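Local coordinates for protein N-acetylneuraminate lyase (PDB 4WOZ) that belongs to the dihydrodipicolinate synthetase family of TIM-barrel proteins and is found in a four-chain assembly, at residues D251-I256 with I297-F302; L22-F26 with T264-L268; L165-E169 with F191-L195. All coordinates share one frame; numbering follows the deposited sequence.

Contact 1: D251-I256 with I297-F302; sequences DLITDI and IYRKYF
Leu252 and Asp255 of helix 239-259 meet Tyr301 and Ile297 of the chain's last helix, 288-301, in an antiparallel helix pair. The short axes run 10.8 Å apart at 179°. Leu252 lies under the tyrosine ring: its CB sits 3.9 Å from the Tyr301 centroid and 12° off the ring normal, a CH-pi contact over the face. On the opposite face is Lys300 CG, placed there by a chi1 of -161° that sets CG anti to the backbone N, and the ring is thus held between two aliphatic groups. Leu252 CD1 also reaches Ile297 CG2 at 3.7 Å, and Leu252 CD2 touches Phe302 CZ at 3.8 Å.

Both helices belong to the C-terminal helical part that follows the last barrel strand, 214-217. Here the polar side of the pair converges on one carboxylate oxygen. Tyr301 OH donates to Asp255 OD2 at 2.6 Å, and Lys300 NZ forms a salt bridge to Asp255 OD2 at 3.1 Å. The two donors stand on opposite faces of the carboxylate plane, both tilted well out of it. Asp255 OD1 is engaged separately by Arg293, so the group is gripped at both oxygens, an arrangement that would probably stabilise its negative charge. Asp251 packs its CB 3.3 Å from Tyr301 OH, while its OD1 makes salt bridges to Arg186 and Lys189 of the second subunit.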
# COMPACT_ATOMS: atom_id res chain seq x y z
N ASP A 251 9.56 -4.96 24.75
CA ASP A 251 11.01 -5.09 24.60
C ASP A 251 11.25 -6.51 24.11
O ASP A 251 12.06 -6.76 23.22
CB ASP A 251 11.73 -4.93 25.94
CG ASP A 251 11.80 -3.50 26.40
OD1 ASP A 251 11.86 -2.61 25.53
OD2 ASP A 251 11.83 -3.28 27.63
N LEU A 252 10.53 -7.45 24.72
CA LEU A 252 10.61 -8.86 24.38
C LEU A 252 10.11 -9.12 22.96
O LEU A 252 10.75 -9.81 22.18
CB LEU A 252 9.78 -9.69 25.37
CG LEU A 252 9.42 -11.12 24.96
CD1 LEU A 252 10.68 -11.98 24.90
CD2 LEU A 252 8.43 -11.70 25.96
N ILE A 253 8.94 -8.57 22.64
CA ILE A 253 8.35 -8.74 21.32
C ILE A 253 9.27 -8.14 20.26
O ILE A 253 9.40 -8.68 19.16
CB ILE A 253 6.96 -8.07 21.23
CG1 ILE A 253 5.94 -8.89 22.03
CG2 ILE A 253 6.53 -7.94 19.77
CD1 ILE A 253 4.63 -8.17 22.31
N THR A 254 9.90 -7.02 20.59
CA THR A 254 10.80 -6.38 19.66
C THR A 254 11.99 -7.29 19.35
O THR A 254 12.36 -7.47 18.19
CB THR A 254 11.30 -5.04 20.23
OG1 THR A 254 10.20 -4.13 20.38
CG2 THR A 254 12.33 -4.42 19.29
N ASP A 255 12.57 -7.86 20.40
CA ASP A 255 13.72 -8.75 20.22
C ASP A 255 13.33 -10.01 19.46
O ASP A 255 14.08 -10.49 18.60
CB ASP A 255 14.33 -9.13 21.57
CG ASP A 255 15.06 -7.97 22.22
OD1 ASP A 255 15.49 -7.07 21.48
OD2 ASP A 255 15.21 -7.97 23.45
N ILE A 256 12.16 -10.55 19.77
CA ILE A 256 11.67 -11.75 19.10
C ILE A 256 11.53 -11.51 17.59
O ILE A 256 12.00 -12.31 16.78
CB ILE A 256 10.30 -12.19 19.66
CG1 ILE A 256 10.48 -12.73 21.08
CG2 ILE A 256 9.66 -13.24 18.74
CD1 ILE A 256 9.20 -13.25 21.70
N ILE A 297 17.88 -13.44 24.79
CA ILE A 297 16.52 -12.97 25.00
C ILE A 297 15.93 -13.71 26.19
O ILE A 297 15.24 -13.12 27.02
CB ILE A 297 15.66 -13.21 23.72
CG1 ILE A 297 16.19 -12.33 22.58
CG2 ILE A 297 14.19 -12.92 23.99
CD1 ILE A 297 15.55 -12.60 21.23
N TYR A 298 16.22 -15.01 26.28
CA TYR A 298 15.71 -15.82 27.38
C TYR A 298 16.23 -15.33 28.73
O TYR A 298 15.45 -15.13 29.66
CB TYR A 298 16.11 -17.29 27.19
CG TYR A 298 15.73 -18.15 28.37
CD1 TYR A 298 14.39 -18.42 28.66
CD2 TYR A 298 16.70 -18.69 29.21
CE1 TYR A 298 14.03 -19.19 29.76
CE2 TYR A 298 16.35 -19.45 30.32
CZ TYR A 298 15.02 -19.70 30.59
OH TYR A 298 14.68 -20.47 31.67
N ARG A 299 17.54 -15.13 28.83
CA ARG A 299 18.14 -14.67 30.07
C ARG A 299 17.66 -13.28 30.45
O ARG A 299 17.59 -12.93 31.62
CB ARG A 299 19.67 -14.66 29.94
CG ARG A 299 20.28 -16.05 29.90
CD ARG A 299 21.80 -16.02 30.01
NE ARG A 299 22.44 -15.56 28.78
CZ ARG A 299 22.92 -14.34 28.59
NH1 ARG A 299 22.83 -13.43 29.55
NH2 ARG A 299 23.49 -14.03 27.43
N LYS A 300 17.33 -12.48 29.44
CA LYS A 300 16.88 -11.13 29.67
C LYS A 300 15.46 -11.02 30.24
O LYS A 300 15.24 -10.35 31.25
CB LYS A 300 16.97 -10.33 28.37
CG LYS A 300 16.96 -8.82 28.57
CD LYS A 300 16.91 -8.08 27.23
CE LYS A 300 18.04 -8.51 26.30
NZ LYS A 300 17.90 -7.87 24.95
N TYR A 301 14.51 -11.71 29.61
CA TYR A 301 13.11 -11.62 30.03
C TYR A 301 12.53 -12.77 30.85
O TYR A 301 11.40 -12.65 31.35
CB TYR A 301 12.24 -11.42 28.79
CG TYR A 301 12.70 -10.26 27.94
CD1 TYR A 301 12.58 -8.95 28.40
CD2 TYR A 301 13.31 -10.48 26.71
CE1 TYR A 301 13.06 -7.88 27.66
CE2 TYR A 301 13.80 -9.41 25.96
CZ TYR A 301 13.67 -8.12 26.44
OH TYR A 301 14.16 -7.08 25.71
N PHE A 302 13.26 -13.86 31.01
CA PHE A 302 12.75 -15.00 31.77
C PHE A 302 13.78 -15.58 32.74
O PHE A 302 13.62 -16.76 33.13
CB PHE A 302 12.29 -16.08 30.79
CG PHE A 302 11.19 -15.63 29.87
CD1 PHE A 302 9.87 -15.61 30.30
CD2 PHE A 302 11.48 -15.19 28.58
CE1 PHE A 302 8.85 -15.15 29.46
CE2 PHE A 302 10.48 -14.73 27.73
CZ PHE A 302 9.16 -14.71 28.17
OXT PHE A 302 14.72 -14.85 33.11

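Contact 2: L22-F26 with T264-L268; sequences LLVSF and TIKLL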
# COMPACT_ATOMS: atom_id res chain seq x y z
N LEU A 22 -2.03 -21.42 20.07
CA LEU A 22 -1.17 -22.59 20.20
C LEU A 22 -0.17 -22.86 19.08
O LEU A 22 -0.53 -22.90 17.90
CB LEU A 22 -2.05 -23.84 20.39
CG LEU A 22 -1.32 -25.14 20.74
CD1 LEU A 22 -0.69 -25.03 22.12
CD2 LEU A 22 -2.31 -26.30 20.71
N LEU A 23 1.09 -23.04 19.47
CA LEU A 23 2.13 -23.37 18.51
C LEU A 23 2.20 -24.88 18.47
O LEU A 23 1.78 -25.56 19.41
CB LEU A 23 3.50 -22.82 18.94
CG LEU A 23 3.79 -21.36 18.61
CD1 LEU A 23 3.22 -20.48 19.70
CD2 LEU A 23 5.29 -21.14 18.52
N VAL A 24 2.72 -25.41 17.37
CA VAL A 24 2.83 -26.85 17.22
C VAL A 24 4.31 -27.24 17.23
O VAL A 24 5.17 -26.44 16.87
CB VAL A 24 2.16 -27.31 15.92
CG1 VAL A 24 2.41 -28.80 15.68
CG2 VAL A 24 0.66 -27.03 15.99
N SER A 25 4.59 -28.46 17.66
CA SER A 25 5.96 -28.95 17.71
C SER A 25 6.24 -29.78 16.46
O SER A 25 5.41 -30.58 16.04
CB SER A 25 6.16 -29.81 18.96
OG SER A 25 7.50 -30.28 19.05
N PHE A 26 7.41 -29.56 15.86
CA PHE A 26 7.82 -30.28 14.66
C PHE A 26 9.26 -30.72 14.84
O PHE A 26 10.04 -30.05 15.52
CB PHE A 26 7.75 -29.36 13.43
CG PHE A 26 6.36 -28.92 13.07
CD1 PHE A 26 5.43 -29.82 12.57
CD2 PHE A 26 5.99 -27.59 13.24
CE1 PHE A 26 4.14 -29.41 12.24
CE2 PHE A 26 4.70 -27.17 12.91
CZ PHE A 26 3.78 -28.08 12.41
N THR A 264 12.21 -17.95 17.23
CA THR A 264 12.56 -17.47 18.56
C THR A 264 11.55 -17.84 19.64
O THR A 264 11.94 -18.07 20.79
CB THR A 264 12.77 -15.95 18.56
OG1 THR A 264 13.78 -15.61 17.59
CG2 THR A 264 13.22 -15.47 19.94
N ILE A 265 10.27 -17.89 19.29
CA ILE A 265 9.27 -18.27 20.29
C ILE A 265 9.49 -19.74 20.64
O ILE A 265 9.43 -20.11 21.81
CB ILE A 265 7.82 -18.08 19.77
CG1 ILE A 265 7.47 -16.60 19.72
CG2 ILE A 265 6.84 -18.82 20.68
CD1 ILE A 265 6.05 -16.30 19.27
N LYS A 266 9.78 -20.57 19.64
CA LYS A 266 10.01 -21.98 19.90
C LYS A 266 11.30 -22.20 20.69
O LYS A 266 11.36 -23.04 21.58
CB LYS A 266 10.02 -22.78 18.59
CG LYS A 266 8.65 -22.85 17.93
CD LYS A 266 8.61 -23.88 16.81
CE LYS A 266 7.23 -23.94 16.18
NZ LYS A 266 7.14 -25.01 15.17
N LEU A 267 12.33 -21.42 20.38
CA LEU A 267 13.59 -21.54 21.10
C LEU A 267 13.41 -21.06 22.54
O LEU A 267 14.05 -21.57 23.46
CB LEU A 267 14.68 -20.71 20.41
CG LEU A 267 15.09 -21.25 19.03
CD1 LEU A 267 16.06 -20.28 18.35
CD2 LEU A 267 15.73 -22.62 19.21
N LEU A 268 12.52 -20.09 22.74
CA LEU A 268 12.27 -19.59 24.08
C LEU A 268 11.52 -20.67 24.84
O LEU A 268 11.76 -20.88 26.02
CB LEU A 268 11.44 -18.30 24.04
CG LEU A 268 12.22 -17.04 23.63
CD1 LEU A 268 11.28 -15.84 23.53
CD2 LEU A 268 13.32 -16.77 24.65
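Ile265 begins the contact from helix 261-271, presenting its CG2 branch to Leu23. That methyl stands 3.5 Å from Leu23 CD2, and the two side chains cross at about a right angle. One residue on, Lys266 leaves the helix across the direction of the loop, but its end comes nearer: the chain is extended beyond CG (chi2 -168°). Its CG brushes Leu23 CD2 at 3.8 Å, so that the leucine methyl is shared between neighbouring helix residues.

At the tip, Lys266 NZ donates to Val24 O at 3.0 Å, with a C=O...N angle of 161° that brings the donor nearly into line with the carbonyl bond. The same NZ lies at the edge of the Phe26 ring, near its plane and 3.4 Å from Phe26 CD2. All the residues that touch are buried. The strongest partner of the ammonium group is Glu61, whose carboxylate would probably balance the charge, while the carbonyls of Val24 and Tyr278 take further N-H groups.

Segment 22-26 directly follows strand 17-21, so the lysine ties a helix of the C-terminal part to the loop after the first strand, at the C-terminal end of the strands of the TIM barrel.

Contact 3: L165-E169 with F191-L195; sequences LFENE and FPNKL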
# COMPACT_ATOMS: atom_id res chain seq x y z
N LEU A 165 -22.46 -9.44 9.01
CA LEU A 165 -22.09 -10.77 9.47
C LEU A 165 -22.72 -11.05 10.83
O LEU A 165 -23.26 -12.13 11.05
CB LEU A 165 -20.57 -10.89 9.56
CG LEU A 165 -19.83 -10.54 8.27
CD1 LEU A 165 -18.33 -10.68 8.47
CD2 LEU A 165 -20.31 -11.45 7.14
N PHE A 166 -22.66 -10.07 11.74
CA PHE A 166 -23.23 -10.24 13.07
C PHE A 166 -24.74 -10.46 13.08
O PHE A 166 -25.34 -10.57 14.15
CB PHE A 166 -22.88 -9.04 13.97
CG PHE A 166 -21.46 -9.03 14.44
CD1 PHE A 166 -20.89 -10.17 14.99
CD2 PHE A 166 -20.70 -7.87 14.36
CE1 PHE A 166 -19.58 -10.16 15.45
CE2 PHE A 166 -19.38 -7.85 14.82
CZ PHE A 166 -18.82 -8.99 15.36
N GLU A 167 -25.35 -10.51 11.90
CA GLU A 167 -26.78 -10.74 11.81
C GLU A 167 -27.03 -12.16 12.29
O GLU A 167 -28.04 -12.46 12.93
CB GLU A 167 -27.27 -10.59 10.37
CG GLU A 167 -27.05 -9.21 9.76
CD GLU A 167 -27.78 -8.11 10.51
OE1 GLU A 167 -27.42 -7.83 11.67
OE2 GLU A 167 -28.72 -7.52 9.93
N ASN A 168 -26.09 -13.05 11.97
CA ASN A 168 -26.17 -14.45 12.36
C ASN A 168 -25.91 -14.55 13.86
O ASN A 168 -24.79 -14.31 14.32
CB ASN A 168 -25.11 -15.25 11.59
CG ASN A 168 -25.26 -16.75 11.78
OD1 ASN A 168 -25.37 -17.24 12.90
ND2 ASN A 168 -25.27 -17.48 10.67
N GLU A 169 -26.94 -14.90 14.62
CA GLU A 169 -26.82 -15.01 16.07
C GLU A 169 -25.76 -16.00 16.53
O GLU A 169 -25.33 -15.97 17.68
CB GLU A 169 -28.18 -15.39 16.68
CG GLU A 169 -28.67 -16.77 16.28
CD GLU A 169 -30.05 -17.09 16.85
OE1 GLU A 169 -30.22 -17.00 18.08
OE2 GLU A 169 -30.96 -17.43 16.06
N PHE A 191 -21.38 -2.85 18.69
CA PHE A 191 -21.77 -4.22 19.00
C PHE A 191 -21.44 -4.59 20.45
O PHE A 191 -20.59 -5.43 20.71
CB PHE A 191 -21.07 -5.18 18.03
CG PHE A 191 -21.29 -4.83 16.58
CD1 PHE A 191 -22.57 -4.87 16.02
CD2 PHE A 191 -20.22 -4.42 15.78
CE1 PHE A 191 -22.78 -4.52 14.69
CE2 PHE A 191 -20.43 -4.06 14.45
CZ PHE A 191 -21.71 -4.11 13.90
N PRO A 192 -22.14 -3.97 21.41
CA PRO A 192 -21.92 -4.23 22.83
C PRO A 192 -22.30 -5.64 23.30
O PRO A 192 -21.96 -6.04 24.41
CB PRO A 192 -22.75 -3.15 23.51
CG PRO A 192 -23.92 -3.00 22.57
CD PRO A 192 -23.24 -2.99 21.22
N ASN A 193 -22.98 -6.39 22.44
CA ASN A 193 -23.43 -7.74 22.77
C ASN A 193 -22.57 -8.83 22.13
O ASN A 193 -22.89 -10.02 22.23
CB ASN A 193 -24.89 -7.91 22.35
CG ASN A 193 -25.11 -7.64 20.87
OD1 ASN A 193 -24.60 -6.66 20.31
ND2 ASN A 193 -25.88 -8.51 20.22
N LYS A 194 -21.50 -8.43 21.46
CA LYS A 194 -20.61 -9.38 20.80
C LYS A 194 -19.24 -9.37 21.48
O LYS A 194 -18.86 -8.39 22.11
CB LYS A 194 -20.45 -9.01 19.33
CG LYS A 194 -21.76 -8.96 18.54
CD LYS A 194 -22.38 -10.35 18.38
CE LYS A 194 -23.60 -10.31 17.47
NZ LYS A 194 -24.11 -11.67 17.14
N LEU A 195 -18.50 -10.46 21.35
CA LEU A 195 -17.17 -10.55 21.95
C LEU A 195 -16.14 -9.94 21.01
O LEU A 195 -16.19 -10.15 19.80
CB LEU A 195 -16.79 -12.01 22.21
CG LEU A 195 -17.64 -12.80 23.19
CD1 LEU A 195 -17.20 -14.26 23.16
CD2 LEU A 195 -17.49 -12.21 24.59
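Phe166 points the CD2-CE2 edge of its ring at the face of Phe191, with the centroids 4.8 Å apart. The planes meet at 56°, an edge-to-face pair well tilted from the perpendicular, and Phe166 CD2 stands 3.6 Å above the centre of the Phe191 ring. Lys194 covers one face of the Phe166 ring: its CG is 4.0 Å from the centroid and 16° off the normal, a CH-pi contact. A bend at chi2 (-68°) lets the rest of the lysine chain follow the ring, with Lys194 CE 3.7 Å from Phe166 CD1. Past the ring, Lys194 NZ makes a weak, long bond of 3.4 Å to Phe166 O, and has a stronger partner in Ile171 O. The aliphatic part of the lysine is thus spent on the aromatic ring and the ammonium group on carbonyls.

A type I beta turn from Phe191 to Lys194, closed by Lys194 N to Phe191 O at 3.2 Å, puts both partners of Phe166 on the same short loop. Arg188 on helix 181-190 bonds to the carbonyls of Phe191 and Lys194. Segment 165-169 leads from helix 159-165 into strand 171-176, and segment 191-195 leads from helix 181-190 into strand 195-198, so the contact joins consecutive helix-to-strand loops at the N-terminal ends of neighbouring barrel strands.

In the fold
Contacts 1 and 2 adjoin, with centres 15 Å apart, and interlock in sequence: helix 261-271 of contact 2 comes between the two helices of contact 1 in chain order. They touch directly, Leu268 CD2 meeting Tyr298 CA at 3.7 Å and Leu268 CD1 meeting Ile256 CD1 at 3.8 Å. Contact 3 lies on the other side of the chain's centre, 37 Å from contact 1 and 33 Å from contact 2 between centres; its nearest atoms are about 17 Å from contact 2. The bound 2-(acetylamino)-2-deoxy-D-mannose belongs to the neighbourhood of contact 1, touching Thr254 and lying about 8 Å from the side chain of Asp255.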